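Local coordinates for DUF1254 domain-containing protein (Vibrio parahaemolyticus, PDB 3U07) that is of unknown function, a probably exported protein that pairs a DUF1254 region with a DUF1214 region, at residues E272-M277 against T302-W307; Q135-A140 against G145-S150. The protein carries 2 engineered substitutions. All blocks are in the same frame, centred on the assembly; numbering follows the deposited sequence.

Contact 1: E272-M277 against T302-W307; sequences ELAPKM and TYLGQW
A274 and Y303 make the closest approach between 272-277 and 302-307: the methyl CB of A274 lies 3.5 Å from CE2 of Y303, meeting the ring obliquely on the side of CD2 and CE2. With CG anti to its backbone N (chi1 -174°), the tyrosine directs its ring toward A274. L304, the next residue of the helix, fills the other half of the contact with a forked tip. Its CD2 sits 4.2 Å from A274 CB, while CD1 spans two neighbours, 3.8 Å from A274 O and 4.0 Å from CB of M277. Only the first carbon of the M277 side chain takes part here; the selenomethionine, bent at chi2 and chi3, then carries SE and CE away from 302-307.

Behind this first shell, a short 3-10 turn fixes where the methyl and the carbonyl stand. Helix 253-273 ends in it, and M277 N donates to A274 O at 3.0 Å. On helix 295-305, E300 packs against L273, A274 and M277, and Y38 of helix 26-52 lies against Y303. The small, partly buried interface thus joins the 3-10 turn that follows helix 253-273 to Y303 and L304 of helix 295-305. Its side chains meet through apolar carbons, so the contact depends on van der Waals packing, while the one polar atom touched, A274 O, is satisfied by M277 N.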
loop_
_atom_site.group_PDB
_atom_site.type_symbol
_atom_site.label_atom_id
_atom_site.label_comp_id
_atom_site.label_asym_id
_atom_site.label_seq_id
_atom_site.Cartn_x
_atom_site.Cartn_y
_atom_site.Cartn_z
ATOM N N GLU A 272 9.021 4.680 19.555
ATOM C CA GLU A 272 9.915 3.741 20.222
ATOM C C GLU A 272 9.758 2.293 19.762
ATOM O O GLU A 272 10.719 1.524 19.779
ATOM C CB GLU A 272 9.705 3.817 21.737
ATOM C CG GLU A 272 10.254 2.625 22.501
ATOM C CD GLU A 272 9.920 2.672 23.978
ATOM O OE1 GLU A 272 8.814 3.139 24.326
ATOM O OE2 GLU A 272 10.756 2.223 24.790
ATOM N N LEU A 273 8.550 1.922 19.352
ATOM C CA LEU A 273 8.284 0.552 18.918
ATOM C C LEU A 273 8.707 0.283 17.481
ATOM O O LEU A 273 9.144 -0.815 17.145
ATOM C CB LEU A 273 6.793 0.243 19.072
ATOM C CG LEU A 273 6.318 -1.153 18.672
ATOM C CD1 LEU A 273 6.965 -2.198 19.575
ATOM C CD2 LEU A 273 4.802 -1.219 18.783
ATOM N N ALA A 274 8.588 1.303 16.643
ATOM C CA ALA A 274 8.904 1.201 15.224
ATOM C C ALA A 274 10.108 0.362 14.793
ATOM O O ALA A 274 9.943 -0.671 14.143
ATOM C CB ALA A 274 9.008 2.600 14.626
ATOM N N PRO A 275 11.333 0.779 15.155
ATOM C CA PRO A 275 12.501 -0.005 14.739
ATOM C C PRO A 275 12.541 -1.481 15.123
ATOM O O PRO A 275 13.319 -2.241 14.553
ATOM C CB PRO A 275 13.667 0.782 15.324
ATOM C CG PRO A 275 13.084 1.344 16.578
ATOM C CD PRO A 275 11.728 1.833 16.110
ATOM N N LYS A 276 11.708 -1.897 16.068
ATOM C CA LYS A 276 11.699 -3.293 16.481
ATOM C C LYS A 276 10.785 -4.178 15.629
ATOM O O LYS A 276 10.671 -5.376 15.878
ATOM C CB LYS A 276 11.274 -3.400 17.943
ATOM C CG LYS A 276 11.895 -2.354 18.847
ATOM C CD LYS A 276 11.670 -2.702 20.304
ATOM C CE LYS A 276 12.047 -1.554 21.215
ATOM N NZ LYS A 276 11.922 -1.960 22.638
HETATM N N MSE A 277 10.141 -3.600 14.621
HETATM C CA MSE A 277 9.230 -4.377 13.779
HETATM C C MSE A 277 9.915 -5.055 12.598
HETATM O O MSE A 277 10.511 -4.384 11.757
HETATM C CB MSE A 277 8.106 -3.484 13.264
HETATM C CG MSE A 277 6.744 -4.069 13.519
HETATM SE SE MSE A 277 6.074 -3.614 15.258
HETATM C CE MSE A 277 7.195 -4.672 16.428
ATOM N N THR A 302 0.828 1.628 9.466
ATOM C CA THR A 302 0.605 2.964 8.927
ATOM C C THR A 302 1.854 3.831 9.134
ATOM O O THR A 302 2.250 4.605 8.256
ATOM C CB THR A 302 -0.597 3.656 9.634
ATOM O OG1 THR A 302 -1.827 3.089 9.164
ATOM C CG2 THR A 302 -0.592 5.153 9.359
ATOM N N TYR A 303 2.464 3.693 10.305
ATOM C CA TYR A 303 3.649 4.467 10.642
ATOM C C TYR A 303 4.823 4.185 9.728
ATOM O O TYR A 303 5.483 5.106 9.244
ATOM C CB TYR A 303 4.066 4.187 12.086
ATOM C CG TYR A 303 5.203 5.064 12.559
ATOM C CD1 TYR A 303 4.993 6.408 12.857
ATOM C CD2 TYR A 303 6.492 4.554 12.695
ATOM C CE1 TYR A 303 6.036 7.220 13.285
ATOM C CE2 TYR A 303 7.544 5.361 13.119
ATOM C CZ TYR A 303 7.308 6.688 13.414
ATOM O OH TYR A 303 8.335 7.487 13.847
ATOM N N LEU A 304 5.080 2.915 9.479
ATOM C CA LEU A 304 6.212 2.584 8.647
ATOM C C LEU A 304 5.884 2.661 7.137
ATOM O O LEU A 304 6.623 3.321 6.397
ATOM C CB LEU A 304 6.772 1.205 9.081
ATOM C CG LEU A 304 7.394 1.258 10.511
ATOM C CD1 LEU A 304 7.729 -0.131 11.041
ATOM C CD2 LEU A 304 8.648 2.130 10.500
ATOM N N GLY A 305 4.725 2.143 6.700
ATOM C CA GLY A 305 4.408 2.189 5.269
ATOM C C GLY A 305 2.951 2.228 4.829
ATOM O O GLY A 305 2.464 1.370 4.075
ATOM N N GLN A 306 2.283 3.295 5.241
ATOM C CA GLN A 306 0.876 3.497 4.945
ATOM C C GLN A 306 0.429 3.114 3.545
ATOM O O GLN A 306 1.117 3.390 2.566
ATOM C CB GLN A 306 0.480 4.947 5.250
ATOM C CG GLN A 306 -1.025 5.191 5.279
ATOM C CD GLN A 306 -1.364 6.658 5.489
ATOM O OE1 GLN A 306 -0.741 7.533 4.890
ATOM N NE2 GLN A 306 -2.361 6.934 6.330
ATOM N N TRP A 307 -0.731 2.464 3.478
ATOM C CA TRP A 307 -1.330 2.018 2.221
ATOM C C TRP A 307 -0.572 0.862 1.561
ATOM O O TRP A 307 -0.821 0.528 0.403
ATOM C CB TRP A 307 -1.439 3.192 1.238
ATOM C CG TRP A 307 -2.157 4.387 1.799
ATOM C CD1 TRP A 307 -1.696 5.675 1.846
ATOM C CD2 TRP A 307 -3.455 4.406 2.411
ATOM N NE1 TRP A 307 -2.626 6.493 2.444
ATOM C CE2 TRP A 307 -3.717 5.742 2.792
ATOM C CE3 TRP A 307 -4.430 3.428 2.654
ATOM C CZ2 TRP A 307 -4.905 6.120 3.428
ATOM C CZ3 TRP A 307 -5.614 3.807 3.284
ATOM C CH2 TRP A 307 -5.841 5.144 3.655
#

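Contact 2: Q135-A140 against G145-S150; sequences QFMFAA and GEVPAS
This is a contact at the protein surface in which a buried side chain on a sheet is covered from outside by an exposed loop: Q135 and M137 of strand 134-140 meet V147, P148 and S150 of 145-150, the irregular part of the link to strand 153-157, which pairs parallel to 134-140. M137 does most of the work. It is a selenomethionine whose CG is anti to the backbone N (chi1 -171°) and whose next torsion is also extended, so the chain runs straight out from the strand before bending at chi3. SE comes to 4.0 Å from CD of P148, the two side chains crossing at about a right angle, and the terminal CE lies 4.0 Å from CG2 of V147, one branch of the valine.

Nearer the start of the strand the contact changes character. CG of Q135 rests 3.6 Å from the carbonyl O of S150, an aliphatic carbon against a backbone oxygen. Q135 OE1 bonds to S99 OG, and S150 OG to Y194 OH.

Strand 96-100 borders 134-140 antiparallel, with I97 touching both Q135 and M137. On the strand's other edge, V154 of 153-157 packs against M137 and V147. P148 packs against L191 and L195 of helix 191-195 as well as against M137, while Y194 of that helix reaches Q135 itself.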
loop_
_atom_site.group_PDB
_atom_site.type_symbol
_atom_site.label_atom_id
_atom_site.label_comp_id
_atom_site.label_asym_id
_atom_site.label_seq_id
_atom_site.Cartn_x
_atom_site.Cartn_y
_atom_site.Cartn_z
ATOM N N GLN A 135 -16.039 -7.901 -13.093
ATOM C CA GLN A 135 -16.836 -6.800 -12.568
ATOM C C GLN A 135 -16.816 -6.978 -11.054
ATOM O O GLN A 135 -17.427 -7.900 -10.525
ATOM C CB GLN A 135 -18.274 -6.885 -13.092
ATOM C CG GLN A 135 -18.410 -6.819 -14.610
ATOM C CD GLN A 135 -17.864 -5.531 -15.204
ATOM O OE1 GLN A 135 -17.682 -4.534 -14.506
ATOM N NE2 GLN A 135 -17.621 -5.542 -16.507
ATOM N N PHE A 136 -16.111 -6.094 -10.359
ATOM C CA PHE A 136 -15.984 -6.196 -8.914
ATOM C C PHE A 136 -16.818 -5.140 -8.222
ATOM O O PHE A 136 -16.587 -3.943 -8.375
ATOM C CB PHE A 136 -14.501 -6.084 -8.542
ATOM C CG PHE A 136 -13.636 -7.093 -9.256
ATOM C CD1 PHE A 136 -13.654 -8.430 -8.876
ATOM C CD2 PHE A 136 -12.839 -6.716 -10.331
ATOM C CE1 PHE A 136 -12.890 -9.382 -9.558
ATOM C CE2 PHE A 136 -12.069 -7.663 -11.020
ATOM C CZ PHE A 136 -12.097 -8.997 -10.630
HETATM N N MSE A 137 -17.808 -5.596 -7.465
HETATM C CA MSE A 137 -18.695 -4.680 -6.781
HETATM C C MSE A 137 -18.329 -4.489 -5.321
HETATM O O MSE A 137 -18.139 -5.452 -4.585
HETATM C CB MSE A 137 -20.149 -5.171 -6.896
HETATM C CG MSE A 137 -21.183 -4.169 -6.387
HETATM SE SE MSE A 137 -23.044 -4.735 -6.659
HETATM C CE MSE A 137 -23.279 -5.593 -4.968
ATOM N N PHE A 138 -18.224 -3.228 -4.923
ATOM C CA PHE A 138 -17.915 -2.868 -3.551
ATOM C C PHE A 138 -19.189 -2.285 -2.962
ATOM O O PHE A 138 -19.760 -1.342 -3.512
ATOM C CB PHE A 138 -16.791 -1.829 -3.518
ATOM C CG PHE A 138 -15.503 -2.342 -4.070
ATOM C CD1 PHE A 138 -15.327 -2.475 -5.444
ATOM C CD2 PHE A 138 -14.491 -2.767 -3.211
ATOM C CE1 PHE A 138 -14.158 -3.029 -5.963
ATOM C CE2 PHE A 138 -13.314 -3.323 -3.716
ATOM C CZ PHE A 138 -13.150 -3.455 -5.094
ATOM N N ALA A 139 -19.639 -2.854 -1.850
ATOM C CA ALA A 139 -20.858 -2.381 -1.215
ATOM C C ALA A 139 -20.643 -2.206 0.268
ATOM O O ALA A 139 -19.804 -2.891 0.866
ATOM C CB ALA A 139 -22.002 -3.375 -1.465
ATOM N N ALA A 140 -21.405 -1.272 0.837
ATOM C CA ALA A 140 -21.307 -1.030 2.234
ATOM C C ALA A 140 -21.753 -2.301 2.867
ATOM O O ALA A 140 -22.596 -3.078 2.334
ATOM C CB ALA A 140 -22.174 0.109 2.712
ATOM N N GLY A 145 -29.895 -5.361 -0.818
ATOM C CA GLY A 145 -30.120 -5.358 -2.253
ATOM C C GLY A 145 -29.526 -6.579 -2.927
ATOM O O GLY A 145 -28.600 -7.199 -2.404
ATOM N N GLU A 146 -30.060 -6.931 -4.092
ATOM C CA GLU A 146 -29.578 -8.091 -4.824
ATOM C C GLU A 146 -28.380 -7.728 -5.690
ATOM O O GLU A 146 -28.147 -6.557 -5.989
ATOM C CB GLU A 146 -30.706 -8.689 -5.670
ATOM C CG GLU A 146 -31.685 -9.539 -4.853
ATOM C CD GLU A 146 -32.860 -10.053 -5.668
ATOM O OE1 GLU A 146 -33.872 -9.334 -5.767
ATOM O OE2 GLU A 146 -32.769 -11.170 -6.218
ATOM N N VAL A 147 -27.618 -8.741 -6.082
ATOM C CA VAL A 147 -26.421 -8.535 -6.890
ATOM C C VAL A 147 -26.647 -8.863 -8.362
ATOM O O VAL A 147 -27.162 -9.919 -8.699
ATOM C CB VAL A 147 -25.260 -9.413 -6.365
ATOM C CG1 VAL A 147 -23.991 -9.127 -7.147
ATOM C CG2 VAL A 147 -25.051 -9.162 -4.866
ATOM N N PRO A 148 -26.257 -7.960 -9.263
ATOM C CA PRO A 148 -26.448 -8.231 -10.693
ATOM C C PRO A 148 -25.757 -9.541 -11.091
ATOM O O PRO A 148 -24.644 -9.822 -10.640
ATOM C CB PRO A 148 -25.810 -7.014 -11.358
ATOM C CG PRO A 148 -26.059 -5.915 -10.345
ATOM C CD PRO A 148 -25.690 -6.618 -9.051
ATOM N N ALA A 149 -26.417 -10.340 -11.928
ATOM C CA ALA A 149 -25.848 -11.614 -12.380
ATOM C C ALA A 149 -24.495 -11.356 -13.041
ATOM O O ALA A 149 -23.606 -12.211 -13.046
ATOM C CB ALA A 149 -26.792 -12.282 -13.375
ATOM N N SER A 150 -24.380 -10.151 -13.586
ATOM C CA SER A 150 -23.205 -9.636 -14.286
ATOM C C SER A 150 -21.954 -9.463 -13.404
ATOM O O SER A 150 -20.826 -9.453 -13.899
ATOM C CB SER A 150 -23.581 -8.277 -14.883
ATOM O OG SER A 150 -22.655 -7.864 -15.863
#

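Overall arrangement
From the N terminus, the chain first forms helix 26-52 and the early strands, then reaches contact 2, which closes a short loop: four residues separate 135-140 from 145-150 before the chain enters strand 153-157. Some 120 residues later, contact 1 closes a longer one, with 24 residues, partly helical, between 272-277 and 302-307. The two loops follow in series, neither enclosing nor crossing the other. The centres of contacts 1 and 2 lie about 35 Å apart, on opposite sides of the chain's centre. Their nearest atoms are about 13 Å apart. Contact 2 ties a connection to its own mixed sheet, whereas contact 1 ties the turn after helix 253-273 to helix 295-305, ahead of the later strands.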